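Side-chain contacts in 5'-nucleotidase SurE (Aquifex aeolicus, PDB 2WQK), which probably removes the phosphate from nucleoside 5'-monophosphates by hydrolysis, with the help of one divalent metal ion per subunit: residues A[75-80]-A[116-121]; A[19-24]-A[28-33]; A[68-73]-A[112-117]; A[10-15]-A[61-66]. One frame throughout, in Å; residues are numbered along the deposited sequence.

Contact 1: A[75-80]-A[116-121]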
loop_
_atom_site.group_PDB
_atom_site.type_symbol
_atom_site.label_atom_id
_atom_site.label_comp_id
_atom_site.label_asym_id
_atom_site.label_seq_id
_atom_site.Cartn_x
_atom_site.Cartn_y
_atom_site.Cartn_z
ATOM N N LEU A 75 -1.740 -21.254 -7.540
ATOM C CA LEU A 75 -1.373 -21.235 -8.977
ATOM C C LEU A 75 -0.312 -22.314 -9.249
ATOM O O LEU A 75 -0.302 -22.938 -10.324
ATOM C CB LEU A 75 -0.873 -19.861 -9.421
ATOM C CG LEU A 75 -1.951 -18.760 -9.499
ATOM C CD1 LEU A 75 -1.325 -17.420 -9.823
ATOM C CD2 LEU A 75 -3.072 -19.095 -10.522
ATOM N N GLY A 76 0.611 -22.496 -8.323
ATOM C CA GLY A 76 1.618 -23.562 -8.495
ATOM C C GLY A 76 0.984 -24.930 -8.654
ATOM O O GLY A 76 1.335 -25.730 -9.540
ATOM N N TYR A 77 0.011 -25.214 -7.803
ATOM C CA TYR A 77 -0.624 -26.513 -7.822
ATOM C C TYR A 77 -1.531 -26.672 -9.049
ATOM O O TYR A 77 -1.431 -27.659 -9.785
ATOM C CB TYR A 77 -1.448 -26.682 -6.553
ATOM C CG TYR A 77 -2.342 -27.894 -6.524
ATOM C CD1 TYR A 77 -1.824 -29.183 -6.684
ATOM C CD2 TYR A 77 -3.699 -27.774 -6.299
ATOM C CE1 TYR A 77 -2.599 -30.300 -6.597
ATOM C CE2 TYR A 77 -4.504 -28.892 -6.245
ATOM C CZ TYR A 77 -3.953 -30.171 -6.374
ATOM O OH TYR A 77 -4.789 -31.270 -6.304
ATOM N N ARG A 78 -2.414 -25.698 -9.284
ATOM C CA ARG A 78 -3.415 -25.858 -10.336
ATOM C C ARG A 78 -2.867 -25.617 -11.718
ATOM O O ARG A 78 -3.296 -26.288 -12.653
ATOM C CB ARG A 78 -4.638 -24.966 -10.084
ATOM C CG ARG A 78 -5.314 -25.343 -8.824
ATOM C CD ARG A 78 -6.741 -24.783 -8.659
ATOM N NE ARG A 78 -7.178 -25.175 -7.335
ATOM C CZ ARG A 78 -7.817 -26.301 -7.043
ATOM N NH1 ARG A 78 -8.155 -27.168 -7.998
ATOM N NH2 ARG A 78 -8.133 -26.537 -5.770
ATOM N N VAL A 79 -1.981 -24.649 -11.879
ATOM C CA VAL A 79 -1.486 -24.280 -13.233
ATOM C C VAL A 79 -0.162 -24.991 -13.501
ATOM O O VAL A 79 -0.063 -25.807 -14.442
ATOM C CB VAL A 79 -1.342 -22.752 -13.427
ATOM C CG1 VAL A 79 -0.860 -22.425 -14.843
ATOM C CG2 VAL A 79 -2.677 -22.000 -13.075
ATOM N N ILE A 80 0.853 -24.745 -12.678
ATOM C CA ILE A 80 2.205 -25.212 -13.028
ATOM C C ILE A 80 2.267 -26.741 -12.940
ATOM O O ILE A 80 2.782 -27.401 -13.858
ATOM C CB ILE A 80 3.270 -24.549 -12.145
ATOM C CG1 ILE A 80 3.217 -23.006 -12.294
ATOM C CG2 ILE A 80 4.651 -25.082 -12.499
ATOM C CD1 ILE A 80 3.322 -22.538 -13.728
ATOM N N ARG A 116 -1.362 -27.437 3.051
ATOM C CA ARG A 116 -2.069 -28.450 3.828
ATOM C C ARG A 116 -3.586 -28.367 3.570
ATOM O O ARG A 116 -4.252 -29.399 3.531
ATOM C CB ARG A 116 -1.711 -28.343 5.329
ATOM C CG ARG A 116 -2.004 -29.583 6.154
ATOM C CD ARG A 116 -1.662 -30.928 5.492
ATOM N NE ARG A 116 -2.878 -31.644 5.056
ATOM C CZ ARG A 116 -2.963 -32.797 4.376
ATOM N NH1 ARG A 116 -4.160 -33.294 4.108
ATOM N NH2 ARG A 116 -1.897 -33.463 3.970
ATOM N N ILE A 117 -4.107 -27.157 3.320
ATOM C CA ILE A 117 -5.547 -27.007 2.949
ATOM C C ILE A 117 -5.833 -27.790 1.663
ATOM O O ILE A 117 -6.907 -28.415 1.513
ATOM C CB ILE A 117 -5.934 -25.536 2.775
ATOM C CG1 ILE A 117 -6.019 -24.884 4.153
ATOM C CG2 ILE A 117 -7.283 -25.337 2.003
ATOM C CD1 ILE A 117 -6.162 -23.360 4.115
ATOM N N LEU A 118 -4.860 -27.765 0.749
ATOM C CA LEU A 118 -4.977 -28.458 -0.520
ATOM C C LEU A 118 -4.706 -29.956 -0.415
ATOM O O LEU A 118 -4.746 -30.648 -1.452
ATOM C CB LEU A 118 -4.005 -27.847 -1.535
ATOM C CG LEU A 118 -4.400 -26.468 -2.065
ATOM C CD1 LEU A 118 -3.323 -25.819 -2.940
ATOM C CD2 LEU A 118 -5.709 -26.494 -2.856
ATOM N N GLY A 119 -4.406 -30.464 0.789
ATOM C CA GLY A 119 -4.198 -31.885 0.976
ATOM C C GLY A 119 -2.785 -32.345 0.746
ATOM O O GLY A 119 -2.555 -33.547 0.432
ATOM N N ILE A 120 -1.832 -31.415 0.892
ATOM C CA ILE A 120 -0.410 -31.732 0.637
ATOM C C ILE A 120 0.379 -31.496 1.931
ATOM O O ILE A 120 0.222 -30.455 2.540
ATOM C CB ILE A 120 0.186 -30.806 -0.449
ATOM C CG1 ILE A 120 -0.672 -30.792 -1.731
ATOM C CG2 ILE A 120 1.655 -31.208 -0.693
ATOM C CD1 ILE A 120 -0.561 -29.540 -2.623
ATOM N N PRO A 121 1.231 -32.434 2.348
ATOM C CA PRO A 121 2.056 -32.226 3.540
ATOM C C PRO A 121 2.926 -30.979 3.319
ATOM O O PRO A 121 3.461 -30.760 2.202
ATOM C CB PRO A 121 2.887 -33.500 3.651
ATOM C CG PRO A 121 2.142 -34.498 2.783
ATOM C CD PRO A 121 1.437 -33.762 1.746
HETATM O O HOH W 1 -6.350 -30.746 -3.580
#
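Leu118 sets its two methyl branches against two different side chains of helix 69-80. CD1 lies 3.9 Å from CD2 of Tyr77, meeting the ring obliquely, while CD2 comes within 3.8 Å of NH2 of Arg78. A leucine suits this place because its forked end can serve an aromatic ring and a guanidinium group at once. Ile120 adds its terminal methyl, CD1 standing 4.3 Å from CD1 of Tyr77, so both aliphatic chains reach the ring from the same side, Leu118 near CD2 and Ile120 near CD1. Tyr77 reaches across because its CG is anti to the backbone N (chi1 171°). Within the helix, CE2 of the same ring sits 4.2 Å above the middle of the Arg78 guanidinium, over one face. At the polar end a water bridges the segments: it donates to O of Leu118 at 2.7 Å and lies 3.2 Å from OH of Tyr77, which also has a weak hydrogen bond with Lys85.

Further out, a Schellman motif ends helix 107-117 and turns the chain so that Leu118 and Ile120 both face helix 69-80. Gly119 makes that turn with a positive phi of 88°, where a CB would be jammed against the preceding carbonyl O, and its N bonds to O of Arg116. The charge of Arg78 is answered by Glu187 of the second subunit, through a salt bridge from NE. The chemistry is therefore mixed: mostly apolar contact between the segments, a water joining their polar atoms, and an arginine whose charge is met by another subunit.

Contact 2: A[19-24]-A[28-33]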
loop_
_atom_site.group_PDB
_atom_site.type_symbol
_atom_site.label_atom_id
_atom_site.label_comp_id
_atom_site.label_asym_id
_atom_site.label_seq_id
_atom_site.Cartn_x
_atom_site.Cartn_y
_atom_site.Cartn_z
ATOM N N ALA A 19 18.625 -20.233 -1.435
ATOM C CA ALA A 19 19.437 -21.198 -0.677
ATOM C C ALA A 19 18.700 -22.521 -0.518
ATOM O O ALA A 19 19.278 -23.611 -0.658
ATOM C CB ALA A 19 19.868 -20.661 0.705
ATOM N N LEU A 20 17.416 -22.433 -0.175
ATOM C CA LEU A 20 16.645 -23.637 0.055
ATOM C C LEU A 20 16.472 -24.403 -1.266
ATOM O O LEU A 20 16.593 -25.630 -1.291
ATOM C CB LEU A 20 15.303 -23.284 0.703
ATOM C CG LEU A 20 14.417 -24.438 1.134
ATOM C CD1 LEU A 20 15.144 -25.459 2.023
ATOM C CD2 LEU A 20 13.146 -23.860 1.799
ATOM N N ARG A 21 16.167 -23.676 -2.346
ATOM C CA ARG A 21 15.993 -24.280 -3.667
ATOM C C ARG A 21 17.244 -25.088 -4.029
ATOM O O ARG A 21 17.166 -26.240 -4.443
ATOM C CB ARG A 21 15.759 -23.225 -4.722
ATOM C CG ARG A 21 15.654 -23.795 -6.110
ATOM C CD ARG A 21 15.628 -22.694 -7.101
ATOM N NE ARG A 21 15.526 -23.267 -8.428
ATOM C CZ ARG A 21 16.320 -22.963 -9.439
ATOM N NH1 ARG A 21 17.269 -22.024 -9.346
ATOM N NH2 ARG A 21 16.108 -23.564 -10.583
ATOM N N GLU A 22 18.382 -24.435 -3.904
ATOM C CA GLU A 22 19.654 -25.095 -4.291
ATOM C C GLU A 22 19.915 -26.385 -3.512
ATOM O O GLU A 22 20.302 -27.436 -4.090
ATOM C CB GLU A 22 20.782 -24.063 -4.177
ATOM C CG GLU A 22 20.674 -22.943 -5.226
ATOM C CD GLU A 22 20.608 -23.414 -6.706
ATOM O OE1 GLU A 22 21.273 -24.392 -7.080
ATOM O OE2 GLU A 22 19.867 -22.782 -7.517
ATOM N N ALA A 23 19.760 -26.316 -2.195
ATOM C CA ALA A 23 19.954 -27.478 -1.334
ATOM C C ALA A 23 19.001 -28.629 -1.610
ATOM O O ALA A 23 19.387 -29.811 -1.550
ATOM C CB ALA A 23 19.937 -27.064 0.154
ATOM N N LEU A 24 17.751 -28.287 -1.923
ATOM C CA LEU A 24 16.735 -29.312 -2.146
ATOM C C LEU A 24 16.894 -30.125 -3.423
ATOM O O LEU A 24 16.303 -31.193 -3.547
ATOM C CB LEU A 24 15.340 -28.685 -2.192
ATOM C CG LEU A 24 14.770 -28.241 -0.845
ATOM C CD1 LEU A 24 13.573 -27.368 -1.155
ATOM C CD2 LEU A 24 14.394 -29.477 -0.024
ATOM N N GLY A 28 15.052 -34.026 -4.973
ATOM C CA GLY A 28 13.978 -34.123 -5.967
ATOM C C GLY A 28 13.921 -32.864 -6.823
ATOM O O GLY A 28 14.881 -32.124 -6.885
ATOM N N ARG A 29 12.786 -32.688 -7.492
ATOM C CA ARG A 29 12.599 -31.543 -8.372
ATOM C C ARG A 29 11.938 -30.428 -7.601
ATOM O O ARG A 29 10.910 -30.635 -6.969
ATOM C CB ARG A 29 11.721 -31.869 -9.550
ATOM C CG ARG A 29 11.539 -30.702 -10.511
ATOM C CD ARG A 29 10.459 -30.999 -11.543
ATOM N NE ARG A 29 10.738 -32.249 -12.257
ATOM C CZ ARG A 29 11.620 -32.363 -13.260
ATOM N NH1 ARG A 29 12.275 -31.300 -13.714
ATOM N NH2 ARG A 29 11.806 -33.546 -13.837
ATOM N N VAL A 30 12.579 -29.256 -7.664
ATOM C CA VAL A 30 12.076 -28.077 -6.943
ATOM C C VAL A 30 11.379 -27.211 -7.961
ATOM O O VAL A 30 12.006 -26.729 -8.901
ATOM C CB VAL A 30 13.211 -27.245 -6.269
ATOM C CG1 VAL A 30 12.581 -26.151 -5.434
ATOM C CG2 VAL A 30 14.160 -28.167 -5.443
ATOM N N VAL A 31 10.091 -26.940 -7.716
ATOM C CA VAL A 31 9.332 -26.041 -8.566
ATOM C C VAL A 31 9.043 -24.818 -7.713
ATOM O O VAL A 31 8.353 -24.920 -6.693
ATOM C CB VAL A 31 8.023 -26.686 -9.081
ATOM C CG1 VAL A 31 7.192 -25.682 -9.908
ATOM C CG2 VAL A 31 8.361 -27.967 -9.923
ATOM N N VAL A 32 9.599 -23.694 -8.131
ATOM C CA VAL A 32 9.439 -22.435 -7.367
ATOM C C VAL A 32 8.335 -21.612 -7.994
ATOM O O VAL A 32 8.327 -21.366 -9.205
ATOM C CB VAL A 32 10.705 -21.576 -7.385
ATOM C CG1 VAL A 32 10.506 -20.128 -6.843
ATOM C CG2 VAL A 32 11.802 -22.283 -6.617
ATOM N N VAL A 33 7.438 -21.127 -7.134
ATOM C CA VAL A 33 6.463 -20.108 -7.551
ATOM C C VAL A 33 6.475 -19.118 -6.377
ATOM O O VAL A 33 6.109 -19.493 -5.251
ATOM C CB VAL A 33 5.040 -20.693 -7.771
ATOM C CG1 VAL A 33 4.083 -19.617 -8.269
ATOM C CG2 VAL A 33 5.111 -21.868 -8.770
HETATM O O HOH W 2 13.265 -24.368 -9.536
#
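Arg21 swings its CG opposite the backbone N (chi1 177°) and stays extended to NE, laying its aliphatic part over two valines of strand 29-35. CG rests 3.9 Å from CG1 of Val30, and CD is equally far from CG2 of Val32, whose side chain it crosses at about a right angle. Val30 puts CG1 beside its own carbonyl carbon (chi1 -174°), leaving CG2 to approach CB of Leu24 to 3.5 Å, closer than usual for two carbons. A beta-branched valine suits position 30, with one methyl for Arg21 and the other for Leu24. Arginine suits the margin, since its methylenes pack while its head stays polar: NE donates to a water at 2.7 Å, and that water donates to O of Val30. NH1 lies 3.3 Å from OE2 of Glu22, a pairing of charges only. N of Gly28 gives O of Leu24 a weak bond. The axes of segments 19-24 and 29-33 run nearly antiparallel (157°); helix and strand are the last two elements of the beta-alpha-beta unit 3-7, 15-24, 29-35. Leu6 of strand 3-7 touches Arg21 and Val30, Phe61 of strand 61-64 meets Arg21 and Val32, and helix 135-152 packs against Ala23.

Contact 3: A[68-73]-A[112-117]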
loop_
_atom_site.group_PDB
_atom_site.type_symbol
_atom_site.label_atom_id
_atom_site.label_comp_id
_atom_site.label_asym_id
_atom_site.label_seq_id
_atom_site.Cartn_x
_atom_site.Cartn_y
_atom_site.Cartn_z
ATOM N N THR A 68 0.356 -13.192 -3.381
ATOM C CA THR A 68 0.641 -13.641 -1.992
ATOM C C THR A 68 1.162 -15.097 -2.004
ATOM O O THR A 68 0.973 -15.818 -3.012
ATOM C CB THR A 68 -0.614 -13.610 -1.138
ATOM O OG1 THR A 68 -1.598 -14.478 -1.719
ATOM C CG2 THR A 68 -1.155 -12.130 -1.017
ATOM N N PRO A 69 1.785 -15.532 -0.896
ATOM C CA PRO A 69 2.160 -16.968 -0.825
ATOM C C PRO A 69 0.999 -17.911 -1.124
ATOM O O PRO A 69 1.170 -18.906 -1.849
ATOM C CB PRO A 69 2.681 -17.158 0.594
ATOM C CG PRO A 69 3.199 -15.733 0.966
ATOM C CD PRO A 69 2.280 -14.770 0.271
ATOM N N ALA A 70 -0.188 -17.580 -0.605
ATOM C CA ALA A 70 -1.389 -18.338 -0.915
ATOM C C ALA A 70 -1.649 -18.436 -2.428
ATOM O O ALA A 70 -1.922 -19.534 -2.955
ATOM C CB ALA A 70 -2.581 -17.728 -0.174
ATOM N N ASP A 71 -1.564 -17.289 -3.112
ATOM C CA ASP A 71 -1.757 -17.222 -4.581
ATOM C C ASP A 71 -0.721 -18.164 -5.242
ATOM O O ASP A 71 -1.027 -18.910 -6.175
ATOM C CB ASP A 71 -1.541 -15.831 -5.122
ATOM C CG ASP A 71 -2.622 -14.822 -4.657
ATOM O OD1 ASP A 71 -3.742 -15.266 -4.315
ATOM O OD2 ASP A 71 -2.316 -13.601 -4.687
ATOM N N CYS A 72 0.506 -18.072 -4.757
ATOM C CA CYS A 72 1.608 -18.851 -5.352
ATOM C C CYS A 72 1.357 -20.370 -5.206
ATOM O O CYS A 72 1.630 -21.154 -6.135
ATOM C CB CYS A 72 2.958 -18.453 -4.737
ATOM S SG CYS A 72 3.505 -16.815 -5.138
ATOM N N VAL A 73 0.923 -20.795 -4.016
ATOM C CA VAL A 73 0.634 -22.205 -3.786
ATOM C C VAL A 73 -0.495 -22.683 -4.693
ATOM O O VAL A 73 -0.402 -23.729 -5.336
ATOM C CB VAL A 73 0.321 -22.526 -2.304
ATOM C CG1 VAL A 73 -0.196 -23.960 -2.115
ATOM C CG2 VAL A 73 1.520 -22.160 -1.400
ATOM N N ALA A 112 2.572 -22.491 3.838
ATOM C CA ALA A 112 2.529 -23.906 4.248
ATOM C C ALA A 112 1.086 -24.324 4.609
ATOM O O ALA A 112 0.622 -25.393 4.238
ATOM C CB ALA A 112 3.488 -24.207 5.382
ATOM N N MET A 113 0.360 -23.443 5.305
ATOM C CA MET A 113 -1.035 -23.716 5.614
ATOM C C MET A 113 -1.860 -24.013 4.377
ATOM O O MET A 113 -2.605 -24.959 4.367
ATOM C CB MET A 113 -1.634 -22.530 6.398
ATOM C CG MET A 113 -3.058 -22.790 6.868
ATOM S SD MET A 113 -3.865 -21.279 7.456
ATOM C CE MET A 113 -4.025 -20.396 5.896
ATOM N N GLU A 114 -1.668 -23.198 3.360
ATOM C CA GLU A 114 -2.396 -23.380 2.096
ATOM C C GLU A 114 -2.079 -24.730 1.442
ATOM O O GLU A 114 -2.957 -25.405 0.881
ATOM C CB GLU A 114 -2.171 -22.208 1.140
ATOM C CG GLU A 114 -2.784 -20.925 1.647
ATOM C CD GLU A 114 -4.328 -20.901 1.650
ATOM O OE1 GLU A 114 -4.980 -21.747 1.003
ATOM O OE2 GLU A 114 -4.891 -19.998 2.314
ATOM N N GLY A 115 -0.811 -25.112 1.497
ATOM C CA GLY A 115 -0.492 -26.459 0.998
ATOM C C GLY A 115 -1.286 -27.528 1.712
ATOM O O GLY A 115 -1.862 -28.407 1.079
ATOM N N ARG A 116 -1.362 -27.437 3.051
ATOM C CA ARG A 116 -2.069 -28.450 3.828
ATOM C C ARG A 116 -3.586 -28.367 3.570
ATOM O O ARG A 116 -4.252 -29.399 3.531
ATOM C CB ARG A 116 -1.711 -28.343 5.329
ATOM C CG ARG A 116 -2.004 -29.583 6.154
ATOM C CD ARG A 116 -1.662 -30.928 5.492
ATOM N NE ARG A 116 -2.878 -31.644 5.056
ATOM C CZ ARG A 116 -2.963 -32.797 4.376
ATOM N NH1 ARG A 116 -4.160 -33.294 4.108
ATOM N NH2 ARG A 116 -1.897 -33.463 3.970
ATOM N N ILE A 117 -4.107 -27.157 3.320
ATOM C CA ILE A 117 -5.547 -27.007 2.949
ATOM C C ILE A 117 -5.833 -27.790 1.663
ATOM O O ILE A 117 -6.907 -28.415 1.513
ATOM C CB ILE A 117 -5.934 -25.536 2.775
ATOM C CG1 ILE A 117 -6.019 -24.884 4.153
ATOM C CG2 ILE A 117 -7.283 -25.337 2.003
ATOM C CD1 ILE A 117 -6.162 -23.360 4.115
#
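Ala70 and Glu114 mark the close approach of two helices whose short segments run in the same general direction, their axes coming within 8.9 Å and crossing at -38°, with CA of Ala70 6.0 Å from CA of Glu114. Helices 69-80 and 107-117 belong to the alpha/beta fold of SurE, built round a mixed sheet. A small residue suits the closest point: the methyl of Ala70 meets CG of Glu114 at 3.7 Å. CG1 of Val73 rests 3.8 Å from N of Gly115, and Val73 turns that branch across the gap by placing it anti to its own N. The chain of Glu114 bends at chi2 (-69°), so its methylenes serve the packing while the carboxylate is carried on to polar partners. OE1 takes a hydrogen bond from His74 and a salt bridge from Arg183 of the second subunit; OE2 is hydrogen-bonded to Tyr105 of that subunit. An alanine at Glu114 is likely to leave Arg183 of the second subunit without this counter-charge and to open a gap beside the methyl of Ala70. The start of helix 69-80 is fixed by a capping box. N of Asp71 donates to OG1 of Thr68 at 3.1 Å, and in return N of Thr68 meets OD2 of Asp71 at 3.0 Å from above the carboxylate plane, 43° out of it.

Contact 4: A[10-15]-A[61-66]. With NA (sodium ion), chain D.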
loop_
_atom_site.group_PDB
_atom_site.type_symbol
_atom_site.label_atom_id
_atom_site.label_comp_id
_atom_site.label_asym_id
_atom_site.label_seq_id
_atom_site.Cartn_x
_atom_site.Cartn_y
_atom_site.Cartn_z
ATOM N N ASP A 10 9.104 -13.280 0.760
ATOM C CA ASP A 10 10.102 -12.238 0.589
ATOM C C ASP A 10 10.395 -11.913 -0.863
ATOM O O ASP A 10 11.026 -10.884 -1.143
ATOM C CB ASP A 10 11.390 -12.640 1.317
ATOM C CG ASP A 10 11.172 -12.877 2.817
ATOM O OD1 ASP A 10 10.439 -12.033 3.440
ATOM O OD2 ASP A 10 11.721 -13.866 3.372
ATOM N N GLY A 11 9.961 -12.789 -1.778
ATOM C CA GLY A 11 10.225 -12.589 -3.202
ATOM C C GLY A 11 11.152 -13.664 -3.766
ATOM O O GLY A 11 11.992 -14.217 -3.071
ATOM N N TYR A 12 10.983 -13.929 -5.060
ATOM C CA TYR A 12 11.713 -15.019 -5.729
ATOM C C TYR A 12 13.210 -14.834 -5.706
ATOM O O TYR A 12 13.966 -15.794 -5.892
ATOM C CB TYR A 12 11.238 -15.198 -7.157
ATOM C CG TYR A 12 11.641 -14.079 -8.098
ATOM C CD1 TYR A 12 12.909 -14.067 -8.693
ATOM C CD2 TYR A 12 10.761 -13.047 -8.408
ATOM C CE1 TYR A 12 13.272 -13.067 -9.548
ATOM C CE2 TYR A 12 11.127 -12.036 -9.276
ATOM C CZ TYR A 12 12.378 -12.050 -9.832
ATOM O OH TYR A 12 12.733 -11.059 -10.703
ATOM N N PHE A 13 13.639 -13.596 -5.532
ATOM C CA PHE A 13 15.078 -13.230 -5.570
ATOM C C PHE A 13 15.781 -13.307 -4.197
ATOM O O PHE A 13 16.999 -13.075 -4.074
ATOM C CB PHE A 13 15.215 -11.793 -6.132
ATOM C CG PHE A 13 14.307 -10.826 -5.451
ATOM C CD1 PHE A 13 14.650 -10.314 -4.226
ATOM C CD2 PHE A 13 13.063 -10.501 -5.994
ATOM C CE1 PHE A 13 13.755 -9.453 -3.535
ATOM C CE2 PHE A 13 12.190 -9.670 -5.322
ATOM C CZ PHE A 13 12.539 -9.145 -4.106
ATOM N N SER A 14 15.019 -13.615 -3.139
ATOM C CA SER A 14 15.575 -13.528 -1.811
ATOM C C SER A 14 16.613 -14.632 -1.589
ATOM O O SER A 14 16.496 -15.737 -2.149
ATOM C CB SER A 14 14.473 -13.637 -0.753
ATOM O OG SER A 14 14.101 -14.984 -0.534
ATOM N N PRO A 15 17.641 -14.333 -0.791
ATOM C CA PRO A 15 18.653 -15.368 -0.538
ATOM C C PRO A 15 18.086 -16.624 0.173
ATOM O O PRO A 15 18.584 -17.727 0.021
ATOM C CB PRO A 15 19.667 -14.663 0.360
ATOM C CG PRO A 15 18.906 -13.520 0.954
ATOM C CD PRO A 15 17.965 -13.063 -0.108
ATOM N N PHE A 61 10.724 -22.275 -12.476
ATOM C CA PHE A 61 10.956 -21.119 -11.602
ATOM C C PHE A 61 10.078 -19.976 -12.117
ATOM O O PHE A 61 10.337 -19.401 -13.193
ATOM C CB PHE A 61 12.446 -20.791 -11.605
ATOM C CG PHE A 61 12.899 -19.926 -10.491
ATOM C CD1 PHE A 61 13.833 -20.361 -9.575
ATOM C CD2 PHE A 61 12.396 -18.658 -10.340
ATOM C CE1 PHE A 61 14.242 -19.554 -8.526
ATOM C CE2 PHE A 61 12.859 -17.835 -9.305
ATOM C CZ PHE A 61 13.752 -18.282 -8.412
ATOM N N TYR A 62 9.042 -19.668 -11.337
ATOM C CA TYR A 62 8.003 -18.723 -11.764
ATOM C C TYR A 62 7.796 -17.674 -10.696
ATOM O O TYR A 62 8.020 -17.921 -9.508
ATOM C CB TYR A 62 6.676 -19.432 -11.933
ATOM C CG TYR A 62 6.686 -20.407 -13.072
ATOM C CD1 TYR A 62 6.203 -20.033 -14.340
ATOM C CD2 TYR A 62 7.179 -21.690 -12.885
ATOM C CE1 TYR A 62 6.231 -20.948 -15.401
ATOM C CE2 TYR A 62 7.240 -22.594 -13.953
ATOM C CZ TYR A 62 6.745 -22.221 -15.193
ATOM O OH TYR A 62 6.809 -23.152 -16.224
ATOM N N THR A 63 7.388 -16.497 -11.138
ATOM C CA THR A 63 6.961 -15.488 -10.179
ATOM C C THR A 63 5.540 -15.056 -10.472
ATOM O O THR A 63 5.121 -14.951 -11.631
ATOM C CB THR A 63 7.894 -14.247 -10.166
ATOM O OG1 THR A 63 7.507 -13.351 -9.106
ATOM C CG2 THR A 63 7.965 -13.488 -11.524
ATOM N N VAL A 64 4.819 -14.778 -9.379
ATOM C CA VAL A 64 3.476 -14.241 -9.461
ATOM C C VAL A 64 3.568 -12.746 -9.062
ATOM O O VAL A 64 3.992 -12.391 -7.954
ATOM C CB VAL A 64 2.448 -14.985 -8.547
ATOM C CG1 VAL A 64 1.048 -14.378 -8.748
ATOM C CG2 VAL A 64 2.406 -16.486 -8.830
ATOM N N ILE A 65 3.221 -11.884 -10.006
ATOM C CA ILE A 65 3.367 -10.452 -9.822
ATOM C C ILE A 65 2.343 -9.948 -8.786
ATOM O O ILE A 65 1.148 -10.090 -8.964
ATOM C CB ILE A 65 3.208 -9.695 -11.167
ATOM C CG1 ILE A 65 4.213 -10.259 -12.204
ATOM C CG2 ILE A 65 3.431 -8.200 -10.936
ATOM C CD1 ILE A 65 5.630 -10.185 -11.769
ATOM N N ASP A 66 2.866 -9.455 -7.667
ATOM C CA ASP A 66 2.060 -9.058 -6.514
ATOM C C ASP A 66 1.193 -10.225 -5.975
ATOM O O ASP A 66 0.135 -10.020 -5.367
ATOM C CB ASP A 66 1.217 -7.817 -6.845
ATOM C CG ASP A 66 0.743 -7.113 -5.605
ATOM O OD1 ASP A 66 1.425 -7.216 -4.568
ATOM O OD2 ASP A 66 -0.349 -6.500 -5.652
HETATM NA NA NA D . 9.098 -12.296 5.339
HETATM O O HOH W 3 10.515 -11.085 6.927
#
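Tyr12 stands at about a right angle to Phe61 and leans obliquely on Thr63, touching each with a different part of the residue. CE2 of Phe61 comes to 3.8 Å from CB of Tyr12 and equally close to CD1 of its ring. CZ of Phe61 points at O of Tyr12, 3.5 Å away, so that the oxygen lies in the plane of the phenyl ring at its edge, where the hydrogens carry a slight positive charge. On the Thr63 side, CD2 of Tyr12 is 3.3 Å from OG1, a hydroxyl that is hydrogen-bonded to O of Ala34. The Tyr12 CG lies between its backbone N and carbonyl carbon (chi1 71°), which raises the ring towards the strand, while CD2 of Phe13 sits 4.0 Å above the centre of the Tyr12 ring. An alanine in place of Tyr12 would probably uncover Thr63, take away the ring contact with CE2 of Phe61 and leave Phe13 without the ring it lies over. The positive phi of Gly11 suits glycine here, and a type I turn follows from Gly11 to Ser14. The loop after strand 3-7 thus lies against strand 61-64 just beyond the metal site of the SurE nucleotidases, where OD1 of Asp10 binds sodium at 2.3 Å alongside Ser40 and Asn94.

Overall arrangement
Contact 3 joins helices 69-80 and 107-117, and contact 1, its centre about 7 Å away, continues it with the residues just past the end of 107-117; CD1 of Leu118 touches CG1 of Val73 at 3.7 Å, and both contacts border the second subunit. Contacts 2 and 4, about 13 Å apart between centres, meet through neighbouring strands, Val32 O lying 2.8 Å from Tyr62 N in a probable hydrogen bond, and separately where Arg21 of helix 15-24 packs on Phe61. Helix 69-80 ties the two pairs together: Ile80 CG2 packs on Val31 CG1 at 3.7 Å. Contact 4 holds the metal ligand Asp10. The Ala70 side chain is about 9 Å from that of Asp9, a predicted ligand, whereas contact 1 lies away from the site.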